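PDB 2W5W: alkaline phosphatase from Antarctic bacterium, which probably hydrolyses phosphate monoesters as an alkaline phosphatase, at a site that normally binds two zinc ions and one magnesium ion. Local coordinates for residues 38-43 with 296-301; 135-140 with 250-255. The protein carries 1 engineered substitution. All blocks are in the same frame, centred on the assembly; numbering follows the deposited sequence.

Both contacts lie in the core, close to the centre of the chain, and meet at one metal site at the C-terminal ends of the central parallel strands. Contact 1 pairs two neighbouring parallel strands through backbone hydrogen bonds and a broad buried surface. Contact 2 is smaller and joins a short helix to the strand on the other side of 38-43, mainly through a zinc ion and its waters. The segments 38-43 and 250-255 are themselves hydrogen-bonded, L39 N lying 2.8 Å from I251 O. One zinc ion (chain H) is shared by D43 from contact 1 and by T137 and E254 from contact 2, while D43 and D301 hold a second zinc ion (chain G).

Contact 1 (38-43 with 296-301); sequences ILLISD and VIVTSD. With ZN (zinc ion), chain G; ZN (zinc ion), chain H.
The carbonyl oxygen of T299 accepts the backbone N-H of S42, N to O 2.9 Å, while I41 CA approaches the same oxygen in a CA-H...O contact. The OG of S42 also comes to 3.2 Å from T299 O. With chi1 at 45°, this hydroxyl sits between the backbone N and the carbonyl carbon, from where it reaches S300 OG at 2.7 Å. S300 OG has a further partner in the carbonyl of A45.

Further back, I297 N to I38 O, L40 N to I297 O and T299 N to L40 O continue the parallel pairing with nearly straight bonds. On one face L39 CD1 meets I297 CG2 at 3.7 Å; on the other, L40 CD1 packs 4.0 Å from V298 CG2. Near the C-terminal ends of the two segments, D43 bridges two zinc ions: its OD1 lies 2.0 Å from the zinc of chain G and its OD2 2.1 Å from that of chain H. D301 OD2 also binds the chain G zinc, at 2.0 Å, its carboxylate plane turned 82° from that of D43. H302 is a further ligand of that ion, and G44 N holds D301 OD1. Metal ligands at the C-terminal ends of parallel strands are characteristic of the alkaline phosphatase fold. Strand 36-42 lies between strands 249-255 and 294-299, the latter flanked in turn by 342-347; F277 of helix 267-291 covers L40 and V298, and F141 packs against L39 and I41 on the opposite face.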
ATOM      1  N   ILE B  38      -8.416 -10.071  17.121  1.00 11.96           N
ATOM      2  CA  ILE B  38      -9.069  -8.762  17.010  1.00  7.97           C
ATOM      3  C   ILE B  38      -8.911  -8.279  15.567  1.00 11.39           C
ATOM      4  O   ILE B  38      -7.796  -8.156  15.065  1.00 11.01           O
ATOM      5  CB  ILE B  38      -8.426  -7.751  17.956  1.00 13.23           C
ATOM      6  CG1 ILE B  38      -8.544  -8.232  19.411  1.00 16.84           C
ATOM      7  CG2 ILE B  38      -9.053  -6.371  17.770  1.00 14.67           C
ATOM      8  CD1 ILE B  38      -7.698  -7.410  20.422  1.00 20.10           C
ATOM      9  N   LEU B  39     -10.035  -8.035  14.901  1.00  9.80           N
ATOM     10  CA  LEU B  39     -10.046  -7.550  13.525  1.00 10.19           C
ATOM     11  C   LEU B  39     -10.507  -6.096  13.522  1.00 13.79           C
ATOM     12  O   LEU B  39     -11.656  -5.810  13.866  1.00 11.89           O
ATOM     13  CB  LEU B  39     -10.981  -8.422  12.680  1.00 11.67           C
ATOM     14  CG  LEU B  39     -11.241  -7.990  11.237  1.00 12.97           C
ATOM     15  CD1 LEU B  39      -9.920  -7.896  10.453  1.00 11.07           C
ATOM     16  CD2 LEU B  39     -12.198  -8.964  10.572  1.00 11.67           C
ATOM     17  N   LEU B  40      -9.607  -5.172  13.182  1.00 10.34           N
ATOM     18  CA  LEU B  40      -9.967  -3.754  13.127  1.00 10.60           C
ATOM     19  C   LEU B  40     -10.115  -3.359  11.668  1.00 12.60           C
ATOM     20  O   LEU B  40      -9.216  -3.581  10.865  1.00 14.01           O
ATOM     21  CB  LEU B  40      -8.887  -2.899  13.800  1.00 10.31           C
ATOM     22  CG  LEU B  40      -8.629  -3.277  15.257  1.00 14.34           C
ATOM     23  CD1 LEU B  40      -7.339  -2.666  15.760  1.00 26.99           C
ATOM     24  CD2 LEU B  40      -9.782  -2.835  16.101  1.00 29.57           C
ATOM     25  N   ILE B  41     -11.262  -2.785  11.330  1.00 10.06           N
ATOM     26  CA  ILE B  41     -11.554  -2.392   9.966  1.00  9.92           C
ATOM     27  C   ILE B  41     -11.717  -0.880   9.875  1.00 11.03           C
ATOM     28  O   ILE B  41     -12.571  -0.287  10.537  1.00 11.22           O
ATOM     29  CB  ILE B  41     -12.858  -3.052   9.472  1.00 11.46           C
ATOM     30  CG1 ILE B  41     -12.742  -4.580   9.538  1.00 10.33           C
ATOM     31  CG2 ILE B  41     -13.191  -2.578   8.071  1.00 12.61           C
ATOM     32  CD1 ILE B  41     -14.021  -5.297   9.093  1.00 17.21           C
ATOM     33  N   SER B  42     -10.898  -0.266   9.030  1.00 10.47           N
ATOM     34  CA  SER B  42     -11.018   1.149   8.740  1.00 10.35           C
ATOM     35  C   SER B  42     -11.804   1.285   7.447  1.00 16.59           C
ATOM     36  O   SER B  42     -11.269   1.038   6.364  1.00 18.44           O
ATOM     37  CB  SER B  42      -9.632   1.771   8.575  1.00  9.94           C
ATOM     38  OG  SER B  42      -8.773   0.954   7.769  1.00 13.81           O
ATOM     39  N   ASP B  43     -13.064   1.688   7.552  1.00 10.97           N
ATOM     40  CA  ASP B  43     -13.920   1.751   6.370  1.00  8.68           C
ATOM     41  C   ASP B  43     -13.438   2.873   5.450  1.00 10.37           C
ATOM     42  O   ASP B  43     -13.389   4.031   5.850  1.00 12.67           O
ATOM     43  CB  ASP B  43     -15.397   1.950   6.758  1.00  9.26           C
ATOM     44  CG  ASP B  43     -16.340   1.547   5.636  1.00 14.61           C
ATOM     45  OD1 ASP B  43     -16.147   2.029   4.504  1.00 10.44           O
ATOM     46  OD2 ASP B  43     -17.244   0.730   5.870  1.00 12.37           O
ATOM     47  N   VAL B 296      -3.814  -9.627  16.013  1.00 10.67           N
ATOM     48  CA  VAL B 296      -4.479  -8.381  15.648  1.00 12.19           C
ATOM     49  C   VAL B 296      -4.336  -8.184  14.152  1.00 10.07           C
ATOM     50  O   VAL B 296      -3.224  -8.182  13.636  1.00 12.36           O
ATOM     51  CB  VAL B 296      -3.833  -7.183  16.349  1.00 12.96           C
ATOM     52  CG1 VAL B 296      -4.488  -5.878  15.879  1.00  9.98           C
ATOM     53  CG2 VAL B 296      -3.900  -7.354  17.878  1.00 11.60           C
ATOM     54  N   ILE B 297      -5.466  -8.034  13.460  1.00  7.49           N
ATOM     55  CA  ILE B 297      -5.470  -7.799  12.012  1.00 10.88           C
ATOM     56  C   ILE B 297      -6.104  -6.431  11.760  1.00 10.60           C
ATOM     57  O   ILE B 297      -7.174  -6.131  12.293  1.00 10.35           O
ATOM     58  CB  ILE B 297      -6.308  -8.871  11.272  1.00 11.73           C
ATOM     59  CG1 ILE B 297      -5.753 -10.272  11.557  1.00 17.07           C
ATOM     60  CG2 ILE B 297      -6.347  -8.591   9.749  1.00 10.47           C
ATOM     61  CD1 ILE B 297      -6.814 -11.379  11.404  1.00 11.42           C
ATOM     62  N   VAL B 298      -5.442  -5.604  10.959  1.00  9.31           N
ATOM     63  CA  VAL B 298      -5.983  -4.286  10.607  1.00  8.78           C
ATOM     64  C   VAL B 298      -6.108  -4.223   9.106  1.00 12.77           C
ATOM     65  O   VAL B 298      -5.135  -4.464   8.393  1.00 11.51           O
ATOM     66  CB  VAL B 298      -5.048  -3.157  11.050  1.00 11.22           C
ATOM     67  CG1 VAL B 298      -5.544  -1.810  10.520  1.00 16.25           C
ATOM     68  CG2 VAL B 298      -4.921  -3.141  12.587  1.00 12.09           C
ATOM     69  N   THR B 299      -7.294  -3.906   8.604  1.00 10.74           N
ATOM     70  CA  THR B 299      -7.406  -3.708   7.161  1.00 11.95           C
ATOM     71  C   THR B 299      -8.561  -2.778   6.852  1.00  9.15           C
ATOM     72  O   THR B 299      -9.141  -2.208   7.765  1.00 10.98           O
ATOM     73  CB  THR B 299      -7.519  -5.050   6.395  1.00 16.29           C
ATOM     74  OG1 THR B 299      -7.324  -4.813   4.993  1.00 15.89           O
ATOM     75  CG2 THR B 299      -8.873  -5.714   6.623  1.00 18.07           C
ATOM     76  N   SER B 300      -8.871  -2.591   5.578  1.00  9.86           N
ATOM     77  CA  SER B 300     -10.008  -1.758   5.195  1.00 10.23           C
ATOM     78  C   SER B 300     -10.816  -2.560   4.188  1.00 10.81           C
ATOM     79  O   SER B 300     -10.310  -3.523   3.623  1.00 11.82           O
ATOM     80  CB  SER B 300      -9.557  -0.458   4.509  1.00 13.29           C
ATOM     81  OG  SER B 300      -8.487   0.175   5.200  1.00 14.83           O
ATOM     82  N   ASP B 301     -12.038  -2.123   3.918  1.00 12.93           N
ATOM     83  CA  ASP B 301     -12.905  -2.808   2.959  1.00 10.23           C
ATOM     84  C   ASP B 301     -12.665  -2.324   1.522  1.00 10.88           C
ATOM     85  O   ASP B 301     -12.881  -3.066   0.566  1.00 14.35           O
ATOM     86  CB  ASP B 301     -14.393  -2.706   3.373  1.00 13.88           C
ATOM     87  CG  ASP B 301     -14.873  -1.262   3.566  1.00 11.92           C
ATOM     88  OD1 ASP B 301     -14.019  -0.360   3.708  1.00 10.57           O
ATOM     89  OD2 ASP B 301     -16.124  -1.026   3.567  1.00 13.24           O
TER
HETATM   90 ZN    ZN G1377     -16.863   0.768   3.111  0.93 11.68          ZN
HETATM   91 ZN    ZN H1378     -18.550   0.610   7.451  0.63  7.10          ZN
HETATM   92  O   HOH W   1     -18.689   2.668   7.492  1.00 16.41           O
HETATM   93  O   HOH W   2     -20.237   0.490   8.847  1.00 17.85           O
HETATM   94  O   HOH W   3     -20.247   0.694   6.087  1.00 17.32           O

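Contact 2 (135-140 with 250-255); sequences DATPAS and FIMSEG. Engineered in segment 135-140: D135 (natural residue His). With ZN (zinc ion), chain H.
A chi1 of -45° places T137 OG1 beside its own backbone N, and an E254 chain that leaves CB anti to N (chi1 -170°) and stays extended carries its carboxylate across the gap to meet it. The two oxygens, T137 OG1 and E254 OE2, come within 2.8 Å of each other as ligands of one zinc ion (chain H), not as a hydrogen-bonded pair. Their bonds to the metal are 2.1 Å from T137 OG1 and 2.0 Å from E254 OE2.

D43 OD2 and three waters bring the ligands to six, in an octahedron where each water stands opposite a protein oxygen. Such a water-rich, six-coordinate site matches the magnesium position of alkaline phosphatases, and magnesium has been seen bound by D43, T137 and E254 in this protein; here zinc occupies it. The engineered D135, at the N-cap position of helix 136-139, belongs to the second shell. Its OD2 stays 3.7 Å from the zinc and lies 2.8 Å from water 3, a probable hydrogen bond, whereas its contact with water 2 is so short that it is doubtful. Water 2 also donates to E254 OE1, at 2.9 Å, and S256 OG bonds to that same oxygen, which should steady the plane of the carboxylate.

Away from the metal, nearer the start of 250-255, the contact becomes apolar. M252 is bent at chi2 and chi3, which lays its methyl group against the helix, with CE 3.7 Å from P138 CA and also resting near T137 O. V127 of the neighbouring strand 124-129 packs against both M252 and P138.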
ATOM      1  N   ASP B 135     -25.228  -0.642  10.518  1.00 11.53           N
ATOM      2  CA  ASP B 135     -24.557  -0.284   9.257  1.00 11.05           C
ATOM      3  C   ASP B 135     -23.879  -1.505   8.655  1.00 10.80           C
ATOM      4  O   ASP B 135     -23.695  -2.521   9.338  1.00 12.37           O
ATOM      5  CB  ASP B 135     -23.555   0.863   9.453  1.00 15.08           C
ATOM      6  CG  ASP B 135     -23.174   1.538   8.144  1.00 22.42           C
ATOM      7  OD1 ASP B 135     -24.067   1.696   7.288  1.00 23.41           O
ATOM      8  OD2 ASP B 135     -21.987   1.909   7.971  1.00 23.96           O
ATOM      9  N   ALA B 136     -23.507  -1.413   7.378  1.00 10.62           N
ATOM     10  CA  ALA B 136     -23.120  -2.596   6.602  1.00 10.90           C
ATOM     11  C   ALA B 136     -21.960  -3.391   7.207  1.00 11.60           C
ATOM     12  O   ALA B 136     -21.975  -4.620   7.202  1.00 12.36           O
ATOM     13  CB  ALA B 136     -22.770  -2.186   5.153  1.00 14.00           C
ATOM     14  N   THR B 137     -20.944  -2.691   7.696  1.00 11.33           N
ATOM     15  CA  THR B 137     -19.765  -3.367   8.218  1.00 11.92           C
ATOM     16  C   THR B 137     -20.047  -4.225   9.472  1.00 12.39           C
ATOM     17  O   THR B 137     -19.808  -5.434   9.454  1.00  9.56           O
ATOM     18  CB  THR B 137     -18.588  -2.392   8.439  1.00 15.16           C
ATOM     19  OG1 THR B 137     -18.459  -1.513   7.303  1.00 12.94           O
ATOM     20  CG2 THR B 137     -17.304  -3.180   8.625  1.00 10.14           C
ATOM     21  N   PRO B 138     -20.585  -3.623  10.556  1.00 11.62           N
ATOM     22  CA  PRO B 138     -20.909  -4.486  11.699  1.00 10.23           C
ATOM     23  C   PRO B 138     -21.981  -5.533  11.356  1.00 10.47           C
ATOM     24  O   PRO B 138     -21.896  -6.674  11.798  1.00 13.47           O
ATOM     25  CB  PRO B 138     -21.487  -3.520  12.752  1.00 12.01           C
ATOM     26  CG  PRO B 138     -21.617  -2.194  12.103  1.00 14.51           C
ATOM     27  CD  PRO B 138     -20.848  -2.197  10.807  1.00 10.98           C
ATOM     28  N   ALA B 139     -22.982  -5.146  10.574  1.00 10.64           N
ATOM     29  CA  ALA B 139     -24.098  -6.050  10.277  1.00 13.12           C
ATOM     30  C   ALA B 139     -23.608  -7.325   9.604  1.00 13.97           C
ATOM     31  O   ALA B 139     -24.165  -8.399   9.817  1.00 12.20           O
ATOM     32  CB  ALA B 139     -25.108  -5.367   9.388  1.00 11.08           C
ATOM     33  N   SER B 140     -22.575  -7.206   8.780  1.00 10.08           N
ATOM     34  CA  SER B 140     -22.067  -8.377   8.066  1.00  9.76           C
ATOM     35  C   SER B 140     -21.513  -9.428   9.021  1.00 11.04           C
ATOM     36  O   SER B 140     -21.353 -10.589   8.630  1.00 11.67           O
ATOM     37  CB  SER B 140     -20.983  -7.989   7.050  1.00 12.85           C
ATOM     38  OG  SER B 140     -21.550  -7.219   6.005  1.00 16.59           O
ATOM     39  N   PHE B 250     -13.244 -13.247  19.946  1.00 13.53           N
ATOM     40  CA  PHE B 250     -13.091 -12.635  18.641  1.00 11.41           C
ATOM     41  C   PHE B 250     -13.797 -11.277  18.670  1.00 14.39           C
ATOM     42  O   PHE B 250     -14.951 -11.196  19.081  1.00 15.07           O
ATOM     43  CB  PHE B 250     -13.748 -13.495  17.542  1.00  9.32           C
ATOM     44  CG  PHE B 250     -13.810 -12.788  16.212  1.00 12.57           C
ATOM     45  CD1 PHE B 250     -12.742 -12.862  15.331  1.00 14.98           C
ATOM     46  CD2 PHE B 250     -14.908 -12.009  15.870  1.00 15.79           C
ATOM     47  CE1 PHE B 250     -12.778 -12.193  14.109  1.00 15.30           C
ATOM     48  CE2 PHE B 250     -14.951 -11.326  14.667  1.00 15.67           C
ATOM     49  CZ  PHE B 250     -13.873 -11.416  13.781  1.00 14.78           C
ATOM     50  N   ILE B 251     -13.117 -10.220  18.222  1.00 11.11           N
ATOM     51  CA  ILE B 251     -13.714  -8.880  18.197  1.00 10.57           C
ATOM     52  C   ILE B 251     -13.503  -8.254  16.829  1.00 14.75           C
ATOM     53  O   ILE B 251     -12.422  -8.382  16.254  1.00 12.44           O
ATOM     54  CB  ILE B 251     -13.042  -7.962  19.255  1.00 12.69           C
ATOM     55  CG1 ILE B 251     -13.404  -8.411  20.662  1.00 13.99           C
ATOM     56  CG2 ILE B 251     -13.409  -6.494  19.042  1.00 14.03           C
ATOM     57  CD1 ILE B 251     -12.609  -7.652  21.729  1.00 22.81           C
ATOM     58  N   MET B 252     -14.540  -7.619  16.290  1.00 10.94           N
ATOM     59  CA  MET B 252     -14.375  -6.768  15.109  1.00 10.57           C
ATOM     60  C   MET B 252     -14.708  -5.366  15.576  1.00 14.77           C
ATOM     61  O   MET B 252     -15.790  -5.124  16.092  1.00 13.82           O
ATOM     62  CB  MET B 252     -15.306  -7.193  13.966  1.00 12.86           C
ATOM     63  CG  MET B 252     -15.068  -6.450  12.636  1.00 14.30           C
ATOM     64  SD  MET B 252     -15.524  -4.703  12.602  1.00 15.64           S
ATOM     65  CE  MET B 252     -17.326  -4.817  12.483  1.00 13.86           C
ATOM     66  N   SER B 253     -13.758  -4.449  15.424  1.00 12.33           N
ATOM     67  CA  SER B 253     -13.985  -3.063  15.781  1.00 13.25           C
ATOM     68  C   SER B 253     -13.747  -2.201  14.535  1.00 13.57           C
ATOM     69  O   SER B 253     -12.745  -2.366  13.837  1.00 12.50           O
ATOM     70  CB  SER B 253     -13.074  -2.656  16.952  1.00 19.78           C
ATOM     71  OG  SER B 253     -13.112  -1.261  17.170  1.00 30.15           O
ATOM     72  N   GLU B 254     -14.685  -1.303  14.249  1.00 11.27           N
ATOM     73  CA  GLU B 254     -14.643  -0.530  13.011  1.00 10.57           C
ATOM     74  C   GLU B 254     -14.498   0.981  13.202  1.00 12.77           C
ATOM     75  O   GLU B 254     -15.270   1.599  13.943  1.00 14.41           O
ATOM     76  CB  GLU B 254     -15.911  -0.785  12.176  1.00 13.18           C
ATOM     77  CG  GLU B 254     -15.810  -0.203  10.759  1.00 12.87           C
ATOM     78  CD  GLU B 254     -17.160   0.083  10.139  1.00 15.65           C
ATOM     79  OE1 GLU B 254     -18.172   0.058  10.870  1.00 15.41           O
ATOM     80  OE2 GLU B 254     -17.216   0.349   8.917  1.00 14.33           O
ATOM     81  N   GLY B 255     -13.527   1.566  12.499  1.00 10.84           N
ATOM     82  CA  GLY B 255     -13.442   3.008  12.336  1.00 10.32           C
ATOM     83  C   GLY B 255     -14.330   3.365  11.154  1.00 13.71           C
ATOM     84  O   GLY B 255     -13.872   3.468  10.002  1.00 11.61           O
TER
HETATM   85 ZN    ZN H1378     -18.550   0.610   7.451  0.63  7.10          ZN
HETATM   86  O   HOH W   2     -20.237   0.490   8.847  1.00 17.85           O
HETATM   87  O   HOH W   1     -18.689   2.668   7.492  1.00 16.41           O
HETATM   88  O   HOH W   3     -20.247   0.694   6.087  1.00 17.32           O